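Local coordinates for thiamine-monophosphate kinase (Stenotrophomonas maltophilia, PDB 6XEP), which probably catalyses the ATP-dependent phosphorylation of thiamine monophosphate to thiamine diphosphate, the active form of vitamin B1, at residues A[50-55]-A[81-86]; A[71-76]-A[115-120]; A[75-80]-A[204-209]; A[92-97]-A[138-143]. One frame throughout, in Å; residues are numbered along the deposited sequence.

Overall arrangement
All four contacts gather around helix 68-85 and its sheet. The helix supplies one side of contacts 1, 2 and 3; contacts 2 and 3 start together on it, sharing Thr-75 and Leu-76, with centres about 8 Å apart. Contact 1 sets the helix end on strand 48-57; contact 2 joins the helix to 104-120; contact 4 pairs strands 89-99 and 136-145 of the same sheet, its centre about 10 Å from that of contact 1. Along the chain contact 1 closes before contact 4 opens, and contact 4 falls between the segments of contact 3, which joins the N-terminal domain to the C-terminal one. The helix thus links sheet, predicted metal site and second domain.

Contact 1: residues A[50-55]-A[81-86]; sequences VVTADT and SDLAAM
Asp-54 and Asp-82 confront each other at one end of a strand-helix contact whose other end is purely apolar. Strand 50-55 turns Val-50, Thr-52 and Asp-54 to the same side, toward the last turn of helix 68-85; the two axes approach to 8.8 Å and run at 146°, closer to antiparallel than to crossed.

The apolar part is built from methyl groups. CG2 of Thr-52 sits 3.6 Å from CD2 of Leu-83 and 3.7 Å from CE of Met-86. Two residues earlier on the strand, CG2 of Val-50 lies 3.9 Å from the same Leu-83 CD2 and meets Met-86 CE tip to tip; a bend about the CG-SD bond brings that flexible thioether's methyl to the strand. Thr-52, described here in one of two modelled conformers, suits its place by being two-sided: with chi1 at 67° the methyl enters this cluster while OG1 is left to hydrogen-bond Asn-79.

The polar part is acidic. Asp-82 is modelled in two conformers, and in the one described its OD2 stands 2.6 Å from OD1 of Asp-54, with the carboxylate planes 50° apart; this short approach is doubtful for the other. Water 1 lies where it can donate to Asp-54 OD2 (2.7 Å) and, in this conformer, to Asp-82 OD1 (3.1 Å). Asp-223 brings a further carboxylate to Asp-82.

Such a concentration of carboxylate oxygens is suited to cations, and Thr-52, Asp-54 and Asp-82 are all predicted magnesium ligands. The methyl cluster beside them holds strand and helix together where the ions would probably be bound for phosphoryl transfer.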
# COMPACT_ATOMS: atom_id res chain seq x y z
N VAL A 50 -9.64 9.27 3.01
CA VAL A 50 -8.27 9.54 3.44
C VAL A 50 -7.54 8.22 3.49
O VAL A 50 -8.12 7.17 3.80
CB VAL A 50 -8.17 10.25 4.80
CG1 VAL A 50 -8.81 11.58 4.73
CG2 VAL A 50 -8.80 9.45 5.88
N VAL A 51 -6.25 8.25 3.18
CA VAL A 51 -5.50 7.03 2.96
C VAL A 51 -4.21 7.14 3.75
O VAL A 51 -3.54 8.18 3.72
CB VAL A 51 -5.20 6.82 1.47
CG1 VAL A 51 -4.46 5.53 1.28
CG2 VAL A 51 -6.49 6.81 0.66
N THR A 52 -3.86 6.06 4.44
CA THR A 52 -2.63 5.97 5.21
C THR A 52 -1.85 4.74 4.76
O THR A 52 -2.44 3.77 4.28
CB THR A 52 -2.89 5.85 6.72
OG1 THR A 52 -3.51 4.59 7.01
CG2 THR A 52 -3.78 6.96 7.20
N ALA A 53 -0.53 4.78 4.92
CA ALA A 53 0.27 3.64 4.52
C ALA A 53 1.47 3.58 5.44
O ALA A 53 2.08 4.60 5.73
CB ALA A 53 0.74 3.72 3.07
N ASP A 54 1.81 2.37 5.88
CA ASP A 54 2.93 2.14 6.79
C ASP A 54 3.55 0.80 6.42
O ASP A 54 2.84 -0.13 6.04
CB ASP A 54 2.47 2.11 8.25
CG ASP A 54 1.91 3.44 8.72
OD1 ASP A 54 0.66 3.59 8.70
OD2 ASP A 54 2.70 4.34 9.11
N THR A 55 4.87 0.71 6.52
CA THR A 55 5.56 -0.55 6.32
C THR A 55 6.23 -0.93 7.63
O THR A 55 6.86 -0.08 8.25
CB THR A 55 6.59 -0.48 5.19
OG1 THR A 55 5.91 -0.27 3.95
CG2 THR A 55 7.40 -1.77 5.13
N SER A 81 -4.37 3.52 13.94
CA SER A 81 -4.06 4.63 14.83
C SER A 81 -3.90 5.93 14.04
O SER A 81 -4.32 7.00 14.50
CB SER A 81 -2.79 4.32 15.62
OG SER A 81 -2.49 5.40 16.47
N ASP A 82 -3.30 5.84 12.84
CA ASP A 82 -3.20 7.00 11.95
C ASP A 82 -4.59 7.50 11.58
O ASP A 82 -4.87 8.71 11.60
CB ASP A 82 -2.45 6.62 10.66
CG ASP A 82 -1.00 6.22 10.88
OD1 ASP A 82 -0.44 6.44 11.97
OD2 ASP A 82 -0.42 5.66 9.92
N LEU A 83 -5.49 6.58 11.20
CA LEU A 83 -6.85 6.96 10.84
C LEU A 83 -7.58 7.54 12.04
O LEU A 83 -8.37 8.48 11.89
CB LEU A 83 -7.62 5.76 10.29
CG LEU A 83 -7.19 5.29 8.91
CD1 LEU A 83 -8.05 4.13 8.47
CD2 LEU A 83 -7.28 6.44 7.91
N ALA A 84 -7.35 6.99 13.23
CA ALA A 84 -8.02 7.49 14.43
C ALA A 84 -7.71 8.96 14.68
O ALA A 84 -8.61 9.75 15.02
CB ALA A 84 -7.60 6.66 15.64
N ALA A 85 -6.45 9.35 14.51
CA ALA A 85 -6.03 10.71 14.79
C ALA A 85 -6.63 11.69 13.81
O ALA A 85 -6.61 12.89 14.07
CB ALA A 85 -4.50 10.81 14.76
N MET A 86 -7.15 11.20 12.69
CA MET A 86 -7.88 12.04 11.76
C MET A 86 -9.38 11.96 11.94
O MET A 86 -10.12 12.65 11.24
CB MET A 86 -7.50 11.67 10.33
CG MET A 86 -6.04 11.97 10.08
SD MET A 86 -5.65 11.74 8.35
CE MET A 86 -5.62 9.97 8.26
O HOH W 1 2.50 5.91 11.26

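Contact 2: residues A[71-76]-A[115-120]; sequences IGWKTL and FALADQ
Leu-117 of helix 104-120 lays its CB over the six-membered ring of Trp-73 on helix 68-85, at the middle of a helix-helix contact. The axes of the two segments pass 8.6 Å apart at 39°, with Trp-73 and Leu-76 nearest Leu-117 and Ala-118.

The CH-pi interaction comes from above the ring: Leu-117 CB stands nearly over the six-membered ring of Trp-73, 3.9 Å from its centroid and 13° off its normal. With CG of Trp-73 anti to the backbone N, the indole swings out across the neighbouring helix, and the leucine crosses it at about a right angle. Leu-117 CD1 continues over the same face, 3.8 Å from CZ2 of Trp-73, while the methyl of Ala-116 reaches the ring edge near its plane. At the outer rim, NE2 of Gln-120 approaches Trp-73 CH2 obliquely at 3.6 Å, its amide plane 64° from the ring.

Aliphatic packing makes up the rest. Leu-117 CD2 lies between the pyrrole side of the indole and Leu-76, 4.0 Å from Leu-76 CG, and also rests 3.4 Å from the carbonyl O of Trp-73. Leu-76 in turn places CD2 3.5 Å from the CB of Ala-118, a close fit for which a small methyl is suited.

The polar edge of the indole has its own partner, since Trp-73 NE1 donates to the carbonyl of Pro-204. The tryptophan therefore serves two chemistries at once: its face binds helix 104-120 through dispersion and CH-pi contact, while its N-H ties helix 68-85 to the loop that begins the second domain's helix 208-214.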
# COMPACT_ATOMS: atom_id res chain seq x y z
N ILE A 71 2.61 -9.70 14.73
CA ILE A 71 2.96 -8.93 13.55
C ILE A 71 1.70 -8.55 12.78
O ILE A 71 1.56 -7.41 12.31
CB ILE A 71 3.94 -9.72 12.66
CG1 ILE A 71 5.25 -9.96 13.42
CG2 ILE A 71 4.24 -8.95 11.39
CD1 ILE A 71 6.18 -10.91 12.67
N GLY A 72 0.77 -9.49 12.62
CA GLY A 72 -0.47 -9.18 11.93
C GLY A 72 -1.29 -8.12 12.64
O GLY A 72 -1.79 -7.17 12.01
N TRP A 73 -1.41 -8.23 13.96
CA TRP A 73 -2.12 -7.21 14.73
C TRP A 73 -1.45 -5.85 14.60
O TRP A 73 -2.09 -4.85 14.23
CB TRP A 73 -2.17 -7.65 16.20
CG TRP A 73 -2.91 -6.70 17.14
CD1 TRP A 73 -2.49 -5.46 17.56
CD2 TRP A 73 -4.17 -6.93 17.77
NE1 TRP A 73 -3.43 -4.92 18.43
CE2 TRP A 73 -4.46 -5.80 18.56
CE3 TRP A 73 -5.08 -7.99 17.74
CZ2 TRP A 73 -5.63 -5.69 19.31
CZ3 TRP A 73 -6.25 -7.88 18.49
CH2 TRP A 73 -6.51 -6.73 19.25
N LYS A 74 -0.15 -5.78 14.89
CA LYS A 74 0.49 -4.48 14.99
C LYS A 74 0.58 -3.80 13.64
O LYS A 74 0.43 -2.57 13.56
CB LYS A 74 1.88 -4.63 15.64
CG LYS A 74 2.53 -3.27 15.87
CD LYS A 74 3.65 -3.33 16.92
CE LYS A 74 4.13 -1.91 17.24
NZ LYS A 74 5.19 -1.87 18.28
N THR A 75 0.79 -4.57 12.56
CA THR A 75 0.86 -3.96 11.24
C THR A 75 -0.41 -3.17 10.93
O THR A 75 -0.36 -2.02 10.49
CB THR A 75 1.13 -5.04 10.17
OG1 THR A 75 2.41 -5.63 10.42
CG2 THR A 75 1.19 -4.42 8.80
N LEU A 76 -1.57 -3.76 11.24
CA LEU A 76 -2.82 -3.03 11.03
C LEU A 76 -3.01 -1.93 12.07
O LEU A 76 -3.53 -0.86 11.75
CB LEU A 76 -4.00 -4.00 11.06
CG LEU A 76 -5.40 -3.41 10.93
CD1 LEU A 76 -5.57 -2.65 9.59
CD2 LEU A 76 -6.43 -4.54 11.04
N PHE A 115 -7.04 -10.19 11.34
CA PHE A 115 -8.50 -10.18 11.38
C PHE A 115 -9.01 -9.98 12.79
O PHE A 115 -10.08 -9.41 12.97
CB PHE A 115 -9.08 -11.49 10.82
CG PHE A 115 -8.84 -11.66 9.34
CD1 PHE A 115 -9.29 -10.70 8.44
CD2 PHE A 115 -8.15 -12.77 8.86
CE1 PHE A 115 -9.08 -10.86 7.07
CE2 PHE A 115 -7.95 -12.94 7.49
CZ PHE A 115 -8.41 -11.98 6.60
N ALA A 116 -8.28 -10.45 13.81
CA ALA A 116 -8.74 -10.19 15.17
C ALA A 116 -8.93 -8.70 15.40
O ALA A 116 -9.94 -8.28 15.96
CB ALA A 116 -7.76 -10.76 16.20
N LEU A 117 -7.97 -7.89 14.95
CA LEU A 117 -8.10 -6.44 15.09
C LEU A 117 -9.02 -5.83 14.03
O LEU A 117 -9.85 -4.98 14.34
CB LEU A 117 -6.72 -5.79 15.03
CG LEU A 117 -6.71 -4.27 15.11
CD1 LEU A 117 -7.31 -3.79 16.42
CD2 LEU A 117 -5.26 -3.77 14.95
N ALA A 118 -8.89 -6.28 12.77
CA ALA A 118 -9.69 -5.71 11.69
C ALA A 118 -11.18 -5.85 11.96
O ALA A 118 -11.95 -4.91 11.71
CB ALA A 118 -9.34 -6.39 10.36
N ASP A 119 -11.61 -7.02 12.45
CA ASP A 119 -13.03 -7.25 12.71
C ASP A 119 -13.58 -6.28 13.76
O ASP A 119 -14.75 -5.91 13.70
CB ASP A 119 -13.27 -8.69 13.18
CG ASP A 119 -13.00 -9.70 12.09
OD1 ASP A 119 -12.72 -9.27 10.94
OD2 ASP A 119 -13.07 -10.92 12.37
N GLN A 120 -12.76 -5.90 14.73
CA GLN A 120 -13.23 -5.00 15.77
C GLN A 120 -13.57 -3.61 15.24
O GLN A 120 -14.30 -2.87 15.89
CB GLN A 120 -12.17 -4.85 16.86
CG GLN A 120 -12.03 -6.04 17.76
CD GLN A 120 -10.89 -5.85 18.74
OE1 GLN A 120 -10.71 -4.77 19.30
NE2 GLN A 120 -10.11 -6.90 18.95

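Contact 3: residues A[75-80]-A[204-209]; sequences TLAVNL and PTPRVT
Pro-206 and Leu-80 form the heart of a buried contact between the two halves of this AIR synthase-related (PurM-like) protein: helix 68-85 belongs to the N-terminal domain and 204-209 to the C-terminal one. The latter is a loop leading into helix 208-214 through an inverse gamma turn centred on Arg-207, the N-cap residue.

The tight side is built from apolar side chains, with carbonyl oxygens at its margins. The proline ring of Pro-206 places CB 3.7 Å and CG 3.8 Å from CB of Leu-80, and its CD touches the methyl of Ala-77 at 4.1 Å. The same methyl meets CG of Pro-204, also at 4.1 Å. An alanine here lets two rigid rings come close to the helix, and the prolines suit an extended loop, having no backbone N-H to satisfy.

On the other side, Thr-205 and Arg-207 point away from helix 68-85 and are partly exposed. Arg-207 has partners of its own there: Thr-205 CB lies 3.6 Å above one guanidinium face, offset toward the rim, and NH2 forms a salt bridge with Glu-277.

Val-208 closes the row, with CG2 4.0 Å from Leu-80 CB and 3.9 Å from Leu-80 O.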
# COMPACT_ATOMS: atom_id res chain seq x y z
N THR A 75 0.79 -4.57 12.56
CA THR A 75 0.86 -3.96 11.24
C THR A 75 -0.41 -3.17 10.93
O THR A 75 -0.36 -2.02 10.49
CB THR A 75 1.13 -5.04 10.17
OG1 THR A 75 2.41 -5.63 10.42
CG2 THR A 75 1.19 -4.42 8.80
N LEU A 76 -1.57 -3.76 11.24
CA LEU A 76 -2.82 -3.03 11.03
C LEU A 76 -3.01 -1.93 12.07
O LEU A 76 -3.53 -0.86 11.75
CB LEU A 76 -4.00 -4.00 11.06
CG LEU A 76 -5.40 -3.41 10.93
CD1 LEU A 76 -5.57 -2.65 9.59
CD2 LEU A 76 -6.43 -4.54 11.04
N ALA A 77 -2.63 -2.18 13.33
CA ALA A 77 -2.86 -1.21 14.39
C ALA A 77 -2.19 0.13 14.08
O ALA A 77 -2.74 1.19 14.41
CB ALA A 77 -2.35 -1.75 15.72
N VAL A 78 -1.00 0.11 13.49
CA VAL A 78 -0.32 1.37 13.15
C VAL A 78 -1.20 2.21 12.23
O VAL A 78 -1.37 3.42 12.43
CB VAL A 78 1.05 1.08 12.52
CG1 VAL A 78 1.70 2.39 12.10
CG2 VAL A 78 1.92 0.35 13.52
N ASN A 79 -1.78 1.58 11.21
CA ASN A 79 -2.59 2.31 10.25
C ASN A 79 -3.90 2.79 10.86
O ASN A 79 -4.37 3.90 10.57
CB ASN A 79 -2.88 1.42 9.05
CG ASN A 79 -1.68 1.26 8.17
OD1 ASN A 79 -0.83 0.40 8.41
ND2 ASN A 79 -1.57 2.11 7.16
N LEU A 80 -4.52 1.94 11.68
CA LEU A 80 -5.76 2.35 12.32
C LEU A 80 -5.52 3.50 13.28
O LEU A 80 -6.39 4.36 13.43
CB LEU A 80 -6.38 1.16 13.05
CG LEU A 80 -6.95 0.06 12.16
CD1 LEU A 80 -7.51 -1.09 13.01
CD2 LEU A 80 -8.04 0.64 11.23
N PRO A 204 -0.51 -3.01 20.40
CA PRO A 204 -1.07 -1.71 20.80
C PRO A 204 -2.54 -1.62 20.38
O PRO A 204 -2.96 -2.25 19.41
CB PRO A 204 -0.20 -0.71 20.03
CG PRO A 204 0.26 -1.45 18.82
CD PRO A 204 0.50 -2.87 19.34
N THR A 205 -3.32 -0.81 21.12
CA THR A 205 -4.75 -0.69 20.84
C THR A 205 -5.04 0.62 20.12
O THR A 205 -4.97 1.69 20.76
CB THR A 205 -5.56 -0.78 22.13
OG1 THR A 205 -5.23 -2.00 22.82
CG2 THR A 205 -7.06 -0.79 21.82
N PRO A 206 -5.40 0.62 18.83
CA PRO A 206 -5.70 1.89 18.16
C PRO A 206 -7.02 2.44 18.67
O PRO A 206 -7.99 1.71 18.81
CB PRO A 206 -5.79 1.50 16.68
CG PRO A 206 -6.27 0.04 16.69
CD PRO A 206 -5.58 -0.55 17.94
N ARG A 207 -7.04 3.74 18.96
CA ARG A 207 -8.21 4.32 19.63
C ARG A 207 -9.20 4.86 18.60
O ARG A 207 -9.53 6.05 18.57
CB ARG A 207 -7.78 5.39 20.63
CG ARG A 207 -6.69 4.91 21.59
CD ARG A 207 -7.17 3.73 22.45
NE ARG A 207 -6.19 3.48 23.51
CZ ARG A 207 -6.23 2.47 24.35
NH1 ARG A 207 -7.24 1.58 24.27
NH2 ARG A 207 -5.27 2.34 25.26
N VAL A 208 -9.68 3.95 17.75
CA VAL A 208 -10.56 4.35 16.64
C VAL A 208 -11.88 4.92 17.19
O VAL A 208 -12.36 5.96 16.72
CB VAL A 208 -10.82 3.16 15.70
CG1 VAL A 208 -11.76 3.58 14.58
CG2 VAL A 208 -9.49 2.62 15.11
N THR A 209 -12.49 4.24 18.16
CA THR A 209 -13.77 4.74 18.68
C THR A 209 -13.62 6.14 19.27
O THR A 209 -14.46 7.01 19.04
CB THR A 209 -14.33 3.76 19.73
OG1 THR A 209 -14.43 2.46 19.14
CG2 THR A 209 -15.71 4.21 20.17

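Contact 4: residues A[92-97]-A[138-143]; sequences WCTLAL and SVTAMG
Thr-94 and Thr-140 stand side by side on one face of an antiparallel pair, pointing the same way, with OG1 of Thr-94 3.3 Å from CB of Thr-140. Their hydroxyls serve different partners: with chi1 at 60°, Thr-94 OG1 lies 2.8 Å from water 2, and that water donates to Ser-138 O, whereas Thr-140 OG1 bonds Thr-140 of the second subunit. Beta-branched residues suit such extended backbone.

On this face too, Trp-92 and Met-142, in the conformer described, cross at about a right angle, the indole CE3 3.9 Å from CB of Met-142. The indole N-H goes to Asp-29.

Leu-95 and Val-139 meet on the opposite face, crossing at a slant, CD1 of Leu-95 3.6 Å from CG2 of Val-139. With Cys-93 and Ala-141, they give an apolar surface to helices 104-120 and 68-85.

Three hydrogen-bonded pairs fix this register, each with two backbone bonds; Met-142 N to Trp-92 O, 2.8 Å and 170° at the hydrogen, is nearly straight.

Helices on one face and the partner subunit on the other are characteristic of the PurM-like N-terminal domain, whose four-stranded sheet, as in relatives, joins its dimer mate in a barrel.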
# COMPACT_ATOMS: atom_id res chain seq x y z
N TRP A 92 -11.58 0.16 4.20
CA TRP A 92 -10.93 -0.90 3.44
C TRP A 92 -9.42 -0.84 3.65
O TRP A 92 -8.86 0.19 4.02
CB TRP A 92 -11.24 -0.79 1.95
CG TRP A 92 -12.64 -0.40 1.61
CD1 TRP A 92 -13.77 -1.15 1.83
CD2 TRP A 92 -13.08 0.80 0.95
NE1 TRP A 92 -14.88 -0.48 1.36
CE2 TRP A 92 -14.49 0.72 0.83
CE3 TRP A 92 -12.42 1.93 0.47
CZ2 TRP A 92 -15.25 1.73 0.25
CZ3 TRP A 92 -13.18 2.94 -0.12
CH2 TRP A 92 -14.58 2.83 -0.21
N CYS A 93 -8.75 -1.97 3.41
CA CYS A 93 -7.29 -1.93 3.42
C CYS A 93 -6.71 -2.94 2.44
O CYS A 93 -7.38 -3.88 2.00
CB CYS A 93 -6.74 -2.17 4.83
SG CYS A 93 -7.14 -3.75 5.52
N THR A 94 -5.44 -2.73 2.11
CA THR A 94 -4.67 -3.69 1.33
C THR A 94 -3.47 -4.13 2.15
O THR A 94 -3.03 -3.44 3.07
CB THR A 94 -4.17 -3.10 0.00
OG1 THR A 94 -3.34 -1.97 0.27
CG2 THR A 94 -5.36 -2.71 -0.91
N LEU A 95 -2.95 -5.29 1.80
CA LEU A 95 -1.82 -5.87 2.52
C LEU A 95 -0.84 -6.40 1.50
O LEU A 95 -1.20 -7.24 0.68
CB LEU A 95 -2.30 -7.01 3.43
CG LEU A 95 -1.26 -7.89 4.10
CD1 LEU A 95 -0.48 -7.09 5.13
CD2 LEU A 95 -2.00 -9.04 4.73
N ALA A 96 0.40 -5.91 1.57
CA ALA A 96 1.47 -6.34 0.67
C ALA A 96 2.52 -7.02 1.54
O ALA A 96 3.22 -6.34 2.30
CB ALA A 96 2.04 -5.16 -0.11
N LEU A 97 2.61 -8.34 1.43
CA LEU A 97 3.49 -9.16 2.26
C LEU A 97 4.71 -9.59 1.45
O LEU A 97 4.57 -10.16 0.36
CB LEU A 97 2.78 -10.42 2.75
CG LEU A 97 1.65 -10.40 3.78
CD1 LEU A 97 1.57 -11.78 4.38
CD2 LEU A 97 1.98 -9.41 4.83
N SER A 138 3.50 -4.20 4.35
CA SER A 138 3.08 -2.85 4.00
C SER A 138 1.56 -2.83 3.91
O SER A 138 0.98 -3.58 3.12
CB SER A 138 3.70 -2.40 2.68
OG SER A 138 3.57 -0.99 2.53
N VAL A 139 0.92 -1.99 4.71
CA VAL A 139 -0.53 -1.91 4.73
C VAL A 139 -0.94 -0.51 4.30
O VAL A 139 -0.34 0.49 4.71
CB VAL A 139 -1.14 -2.25 6.11
CG1 VAL A 139 -2.61 -1.82 6.17
CG2 VAL A 139 -1.06 -3.72 6.35
N THR A 140 -1.94 -0.45 3.44
CA THR A 140 -2.58 0.80 3.08
C THR A 140 -4.00 0.71 3.61
O THR A 140 -4.70 -0.25 3.31
CB THR A 140 -2.58 1.00 1.56
OG1 THR A 140 -1.23 1.00 1.10
CG2 THR A 140 -3.20 2.33 1.19
N ALA A 141 -4.40 1.70 4.40
CA ALA A 141 -5.74 1.71 4.98
C ALA A 141 -6.50 2.93 4.48
O ALA A 141 -5.96 4.04 4.45
CB ALA A 141 -5.69 1.69 6.49
N MET A 142 -7.75 2.72 4.10
CA MET A 142 -8.61 3.77 3.56
C MET A 142 -9.75 4.00 4.54
O MET A 142 -10.44 3.05 4.92
CB MET A 142 -9.18 3.38 2.20
CG MET A 142 -8.21 3.49 1.03
SD MET A 142 -8.24 2.01 -0.00
CE MET A 142 -7.50 0.86 1.13
N GLY A 143 -9.94 5.26 4.95
CA GLY A 143 -11.02 5.64 5.82
C GLY A 143 -11.85 6.74 5.16
O GLY A 143 -11.46 7.29 4.14
O HOH W 2 -0.73 -2.81 0.66